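Local atomic coordinates of dTDP-glucose 4,6-dehydratase (Klebsiella pneumoniae, PDB entry 5U4Q), a protein that binds NAD in a Rossmann-type domain and probably converts dTDP-glucose to dTDP-4-keto-6-deoxyglucose. Residues Y185-F196 with G323-Y334. Numbering follows the deposited sequence.
Sequences YGPWGRPDMALF and GVKNFVDWYKDY. With NAD (nicotinamide-adenine-dinucleotide), chain C.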
loop_
_atom_site.group_PDB
_atom_site.type_symbol
_atom_site.label_atom_id
_atom_site.label_comp_id
_atom_site.label_asym_id
_atom_site.label_seq_id
_atom_site.Cartn_x
_atom_site.Cartn_y
_atom_site.Cartn_z
ATOM N N TYR A 185 25.195 5.148 -1.706
ATOM C CA TYR A 185 26.045 5.950 -2.583
ATOM C C TYR A 185 27.241 5.152 -3.107
ATOM O O TYR A 185 27.664 4.158 -2.518
ATOM C CB TYR A 185 26.536 7.217 -1.854
ATOM C CG TYR A 185 27.669 7.005 -0.875
ATOM C CD1 TYR A 185 27.431 6.565 0.429
ATOM C CD2 TYR A 185 28.989 7.297 -1.237
ATOM C CE1 TYR A 185 28.470 6.367 1.310
ATOM C CE2 TYR A 185 30.028 7.125 -0.355
ATOM C CZ TYR A 185 29.781 6.684 0.932
ATOM O OH TYR A 185 30.824 6.489 1.829
ATOM N N GLY A 186 27.772 5.598 -4.228
ATOM C CA GLY A 186 28.977 5.003 -4.774
ATOM C C GLY A 186 29.048 4.938 -6.267
ATOM O O GLY A 186 28.174 5.453 -6.977
ATOM N N PRO A 187 30.125 4.300 -6.767
ATOM C CA PRO A 187 30.298 4.112 -8.206
ATOM C C PRO A 187 29.036 3.557 -8.898
ATOM O O PRO A 187 28.323 2.718 -8.336
ATOM C CB PRO A 187 31.457 3.129 -8.287
ATOM C CG PRO A 187 32.256 3.418 -7.067
ATOM C CD PRO A 187 31.250 3.747 -5.998
ATOM N N TRP A 188 28.742 4.102 -10.071
ATOM C CA TRP A 188 27.558 3.737 -10.846
ATOM C C TRP A 188 26.262 4.143 -10.138
ATOM O O TRP A 188 25.197 3.570 -10.399
ATOM C CB TRP A 188 27.540 2.235 -11.199
ATOM C CG TRP A 188 28.785 1.791 -11.874
ATOM C CD1 TRP A 188 29.806 1.097 -11.327
ATOM C CD2 TRP A 188 29.121 2.007 -13.245
ATOM N NE1 TRP A 188 30.795 0.870 -12.282
ATOM C CE2 TRP A 188 30.399 1.435 -13.458
ATOM C CE3 TRP A 188 28.490 2.677 -14.305
ATOM C CZ2 TRP A 188 31.048 1.486 -14.707
ATOM C CZ3 TRP A 188 29.150 2.742 -15.557
ATOM C CH2 TRP A 188 30.420 2.149 -15.727
ATOM N N GLY A 189 26.351 5.146 -9.242
ATOM C CA GLY A 189 25.213 5.672 -8.527
ATOM C C GLY A 189 24.175 6.341 -9.408
ATOM O O GLY A 189 24.291 6.347 -10.650
ATOM N N ARG A 190 23.147 6.884 -8.777
ATOM C CA ARG A 190 22.121 7.571 -9.547
ATOM C C ARG A 190 22.321 9.095 -9.501
ATOM O O ARG A 190 22.609 9.666 -8.427
ATOM C CB ARG A 190 20.736 7.112 -9.143
ATOM C CG ARG A 190 20.539 7.037 -7.674
ATOM C CD ARG A 190 19.302 6.260 -7.332
ATOM N NE ARG A 190 18.107 6.963 -7.750
ATOM C CZ ARG A 190 16.884 6.663 -7.313
ATOM N NH1 ARG A 190 16.689 5.679 -6.426
ATOM N NH2 ARG A 190 15.853 7.373 -7.744
ATOM N N PRO A 191 22.194 9.770 -10.665
ATOM C CA PRO A 191 22.494 11.206 -10.730
ATOM C C PRO A 191 21.637 12.128 -9.872
ATOM O O PRO A 191 22.064 13.258 -9.596
ATOM C CB PRO A 191 22.326 11.567 -12.213
ATOM C CG PRO A 191 21.729 10.377 -12.869
ATOM C CD PRO A 191 21.934 9.184 -11.998
ATOM N N ASP A 192 20.453 11.663 -9.489
ATOM C CA ASP A 192 19.512 12.457 -8.699
ATOM C C ASP A 192 19.650 12.307 -7.193
ATOM O O ASP A 192 18.854 12.888 -6.449
ATOM C CB ASP A 192 18.056 12.090 -9.083
ATOM C CG ASP A 192 17.717 10.643 -8.761
ATOM O OD1 ASP A 192 18.590 9.775 -9.004
ATOM O OD2 ASP A 192 16.602 10.365 -8.251
HETATM N N MSE A 193 20.651 11.551 -6.732
HETATM C CA MSE A 193 20.809 11.327 -5.301
HETATM C C MSE A 193 22.227 11.293 -4.821
HETATM O O MSE A 193 23.168 11.106 -5.598
HETATM C CB MSE A 193 20.226 9.958 -4.924
HETATM C CG MSE A 193 18.793 9.790 -5.384
HETATM SE SE MSE A 193 17.893 8.298 -4.469
HETATM C CE MSE A 193 16.053 8.881 -4.843
ATOM N N ALA A 194 22.370 11.495 -3.511
ATOM C CA ALA A 194 23.642 11.301 -2.792
ATOM C C ALA A 194 24.855 12.023 -3.344
ATOM O O ALA A 194 24.735 13.177 -3.738
ATOM C CB ALA A 194 23.884 9.804 -2.667
ATOM N N LEU A 195 26.029 11.374 -3.385
ATOM C CA LEU A 195 27.223 12.071 -3.829
ATOM C C LEU A 195 27.169 12.490 -5.284
ATOM O O LEU A 195 27.699 13.520 -5.675
ATOM C CB LEU A 195 28.461 11.235 -3.628
ATOM C CG LEU A 195 28.827 10.825 -2.226
ATOM C CD1 LEU A 195 30.203 10.197 -2.286
ATOM C CD2 LEU A 195 28.833 12.051 -1.309
ATOM N N PHE A 196 26.542 11.662 -6.120
ATOM C CA PHE A 196 26.406 11.957 -7.535
ATOM C C PHE A 196 25.633 13.285 -7.690
ATOM O O PHE A 196 26.029 14.154 -8.461
ATOM C CB PHE A 196 25.666 10.766 -8.187
ATOM C CG PHE A 196 25.874 10.595 -9.668
ATOM C CD1 PHE A 196 26.115 11.657 -10.540
ATOM C CD2 PHE A 196 25.700 9.331 -10.208
ATOM C CE1 PHE A 196 26.263 11.426 -11.901
ATOM C CE2 PHE A 196 25.819 9.105 -11.563
ATOM C CZ PHE A 196 26.084 10.150 -12.406
ATOM N N GLY A 323 34.846 6.087 0.704
ATOM C CA GLY A 323 33.665 6.044 -0.149
ATOM C C GLY A 323 33.620 7.195 -1.146
ATOM O O GLY A 323 33.310 7.028 -2.319
ATOM N N VAL A 324 33.953 8.390 -0.659
ATOM C CA VAL A 324 33.970 9.571 -1.509
ATOM C C VAL A 324 35.055 9.448 -2.581
ATOM O O VAL A 324 34.800 9.739 -3.749
ATOM C CB VAL A 324 34.155 10.857 -0.677
ATOM C CG1 VAL A 324 34.481 12.042 -1.586
ATOM C CG2 VAL A 324 32.933 11.103 0.163
ATOM N N LYS A 325 36.251 9.010 -2.182
ATOM C CA LYS A 325 37.335 8.800 -3.155
ATOM C C LYS A 325 36.918 7.760 -4.214
ATOM O O LYS A 325 37.183 7.948 -5.411
ATOM C CB LYS A 325 38.634 8.381 -2.470
ATOM C CG LYS A 325 39.291 9.492 -1.650
ATOM C CD LYS A 325 40.447 8.925 -0.842
ATOM C CE LYS A 325 41.057 9.971 0.079
ATOM N NZ LYS A 325 42.012 10.795 -0.696
ATOM N N ASN A 326 36.248 6.693 -3.781
ATOM C CA ASN A 326 35.791 5.651 -4.716
ATOM C C ASN A 326 34.801 6.228 -5.723
ATOM O O ASN A 326 34.869 5.966 -6.947
ATOM C CB ASN A 326 35.150 4.482 -3.962
ATOM C CG ASN A 326 36.150 3.693 -3.123
ATOM O OD1 ASN A 326 37.360 3.831 -3.285
ATOM N ND2 ASN A 326 35.647 2.891 -2.210
ATOM N N PHE A 327 33.885 7.055 -5.230
ATOM C CA PHE A 327 32.917 7.664 -6.093
ATOM C C PHE A 327 33.576 8.549 -7.145
ATOM O O PHE A 327 33.263 8.484 -8.330
ATOM C CB PHE A 327 31.858 8.483 -5.332
ATOM C CG PHE A 327 30.909 9.142 -6.251
ATOM C CD1 PHE A 327 29.885 8.396 -6.830
ATOM C CD2 PHE A 327 31.080 10.449 -6.674
ATOM C CE1 PHE A 327 29.050 8.934 -7.782
ATOM C CE2 PHE A 327 30.236 10.993 -7.625
ATOM C CZ PHE A 327 29.227 10.237 -8.183
ATOM N N VAL A 328 34.480 9.406 -6.686
ATOM C CA VAL A 328 35.121 10.378 -7.589
ATOM C C VAL A 328 35.981 9.677 -8.642
ATOM O O VAL A 328 35.970 10.067 -9.802
ATOM C CB VAL A 328 35.872 11.450 -6.797
ATOM C CG1 VAL A 328 36.761 12.302 -7.714
ATOM C CG2 VAL A 328 34.867 12.326 -6.064
ATOM N N ASP A 329 36.677 8.630 -8.234
ATOM C CA ASP A 329 37.448 7.802 -9.177
ATOM C C ASP A 329 36.545 7.266 -10.281
ATOM O O ASP A 329 36.870 7.355 -11.462
ATOM C CB ASP A 329 38.130 6.667 -8.430
ATOM C CG ASP A 329 38.760 5.648 -9.350
ATOM O OD1 ASP A 329 39.808 5.928 -9.976
ATOM O OD2 ASP A 329 38.224 4.534 -9.456
ATOM N N TRP A 330 35.371 6.766 -9.898
ATOM C CA TRP A 330 34.417 6.285 -10.890
ATOM C C TRP A 330 33.927 7.424 -11.787
ATOM O O TRP A 330 33.950 7.327 -13.015
ATOM C CB TRP A 330 33.192 5.590 -10.234
ATOM C CG TRP A 330 32.161 5.348 -11.265
ATOM C CD1 TRP A 330 32.196 4.401 -12.214
ATOM C CD2 TRP A 330 31.001 6.152 -11.546
ATOM N NE1 TRP A 330 31.150 4.550 -13.073
ATOM C CE2 TRP A 330 30.396 5.619 -12.696
ATOM C CE3 TRP A 330 30.404 7.259 -10.926
ATOM C CZ2 TRP A 330 29.229 6.139 -13.230
ATOM C CZ3 TRP A 330 29.275 7.786 -11.466
ATOM C CH2 TRP A 330 28.676 7.216 -12.600
ATOM N N TYR A 331 33.490 8.510 -11.174
ATOM C CA TYR A 331 32.886 9.623 -11.905
ATOM C C TYR A 331 33.858 10.203 -12.964
ATOM O O TYR A 331 33.474 10.415 -14.106
ATOM C CB TYR A 331 32.414 10.733 -10.956
ATOM C CG TYR A 331 31.666 11.852 -11.617
ATOM C CD1 TYR A 331 32.341 12.910 -12.231
ATOM C CD2 TYR A 331 30.284 11.881 -11.608
ATOM C CE1 TYR A 331 31.636 13.935 -12.849
ATOM C CE2 TYR A 331 29.572 12.903 -12.228
ATOM C CZ TYR A 331 30.259 13.913 -12.857
ATOM O OH TYR A 331 29.530 14.916 -13.452
ATOM N N LYS A 332 35.094 10.442 -12.550
ATOM C CA LYS A 332 36.076 11.064 -13.458
ATOM C C LYS A 332 36.356 10.214 -14.658
ATOM O O LYS A 332 36.487 10.733 -15.789
ATOM C CB LYS A 332 37.387 11.360 -12.735
ATOM C CG LYS A 332 37.325 12.539 -11.788
ATOM C CD LYS A 332 38.731 12.886 -11.310
ATOM C CE LYS A 332 38.776 14.159 -10.525
ATOM N NZ LYS A 332 40.210 14.559 -10.284
ATOM N N ASP A 333 36.474 8.918 -14.423
ATOM C CA ASP A 333 36.733 7.974 -15.486
ATOM C C ASP A 333 35.528 7.835 -16.401
ATOM O O ASP A 333 35.668 7.882 -17.622
ATOM C CB ASP A 333 37.076 6.614 -14.909
ATOM C CG ASP A 333 37.383 5.606 -15.979
ATOM O OD1 ASP A 333 38.505 5.652 -16.518
ATOM O OD2 ASP A 333 36.512 4.771 -16.249
ATOM N N TYR A 334 34.336 7.690 -15.824
ATOM C CA TYR A 334 33.143 7.472 -16.649
ATOM C C TYR A 334 32.827 8.679 -17.511
ATOM O O TYR A 334 32.481 8.520 -18.702
ATOM C CB TYR A 334 31.926 7.083 -15.788
ATOM C CG TYR A 334 30.704 6.825 -16.630
ATOM C CD1 TYR A 334 30.607 5.665 -17.376
ATOM C CD2 TYR A 334 29.698 7.761 -16.740
ATOM C CE1 TYR A 334 29.510 5.425 -18.192
ATOM C CE2 TYR A 334 28.581 7.520 -17.543
ATOM C CZ TYR A 334 28.509 6.349 -18.273
ATOM O OH TYR A 334 27.433 6.076 -19.095
HETATM P PA NAD C . 17.498 3.114 -9.859
HETATM O O1A NAD C . 18.912 3.351 -10.225
HETATM O O2A NAD C . 16.403 4.032 -10.364
HETATM O O5B NAD C . 17.152 1.583 -10.247
HETATM C C5B NAD C . 15.836 1.061 -10.372
HETATM C C4B NAD C . 15.711 0.431 -11.750
HETATM O O4B NAD C . 14.345 -0.018 -11.824
HETATM C C3B NAD C . 15.951 1.407 -12.893
HETATM O O3B NAD C . 17.050 1.060 -13.750
HETATM C C2B NAD C . 14.601 1.425 -13.611
HETATM O O2B NAD C . 14.720 1.521 -15.044
HETATM C C1B NAD C . 13.902 0.148 -13.148
HETATM N N9A NAD C . 12.432 0.235 -13.187
HETATM C C8A NAD C . 11.659 1.212 -12.659
HETATM N N7A NAD C . 10.370 0.971 -12.912
HETATM C C5A NAD C . 10.306 -0.184 -13.592
HETATM C C6A NAD C . 9.223 -0.982 -14.203
HETATM N N6A NAD C . 7.950 -0.625 -14.112
HETATM N N1A NAD C . 9.594 -2.095 -14.838
HETATM C C2A NAD C . 10.869 -2.491 -14.963
HETATM N N3A NAD C . 11.910 -1.798 -14.458
HETATM C C4A NAD C . 11.659 -0.650 -13.774
HETATM O O3 NAD C . 17.291 3.124 -8.259
HETATM P PN NAD C . 18.095 2.317 -7.122
HETATM O O1N NAD C . 19.000 1.295 -7.672
HETATM O O2N NAD C . 18.572 3.411 -6.167
HETATM O O5D NAD C . 16.851 1.620 -6.411
HETATM C C5D NAD C . 16.692 0.218 -6.214
HETATM C C4D NAD C . 15.587 0.051 -5.184
HETATM O O4D NAD C . 16.059 0.489 -3.889
HETATM C C3D NAD C . 14.279 0.798 -5.414
HETATM O O3D NAD C . 13.207 -0.069 -5.038
HETATM C C2D NAD C . 14.315 1.953 -4.441
HETATM O O2D NAD C . 13.007 2.369 -3.995
HETATM C C1D NAD C . 15.133 1.391 -3.296
HETATM N N1N NAD C . 15.871 2.436 -2.560
HETATM C C2N NAD C . 17.039 2.960 -2.999
HETATM C C3N NAD C . 17.717 3.952 -2.270
HETATM C C7N NAD C . 19.042 4.595 -2.701
HETATM O O7N NAD C . 19.644 5.338 -1.912
HETATM N N7N NAD C . 19.576 4.431 -3.923
HETATM C C4N NAD C . 17.153 4.418 -1.103
HETATM C C5N NAD C . 15.948 3.883 -0.671
HETATM C C6N NAD C . 15.303 2.905 -1.422
#
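W330, on helix 320-334, lays its indole against P187 and W188 of the loop that follows strand 176-185. W330 CB packs on P187 CB at 3.6 Å, and CG touches the same carbon. CG lies anti to the backbone N (chi1 170°), which sends the indole against the type II turn G186-G189. There CD2, CE2 and CE3 meet W188 N, which sits over the centre of one indole face, while Y334 CB backs the opposite face. The indole of W330 turns its NE1 edge to the face of the W188 indole, edge-to-face with planes at 52°; W330 NE1 lies over the ring centre, 3.2 Å from W188 CE2. CD1 also meets W188 CE2, and CZ2 meets W188 CE3. At the far rim, W330 CZ3 and W330 CH2 reach F196 CE2, the latter at 3.6 Å, in an offset edge-to-face pair; Y331 makes another with F196. One helical turn back, F327 takes L195 CB over its face, and F327 CZ touches F196 CA at 3.4 Å. No hydrogen bond links the two segments. On the loop's other flank, R190 NH1 hydrogen-bonds NAD O2N. The contact thus ties this turn and the start of helix 194-203 to the C-terminal helix 320-334, with helix 42-50 against W188 and Y334 and helix 271-282 packed on V324 and V328.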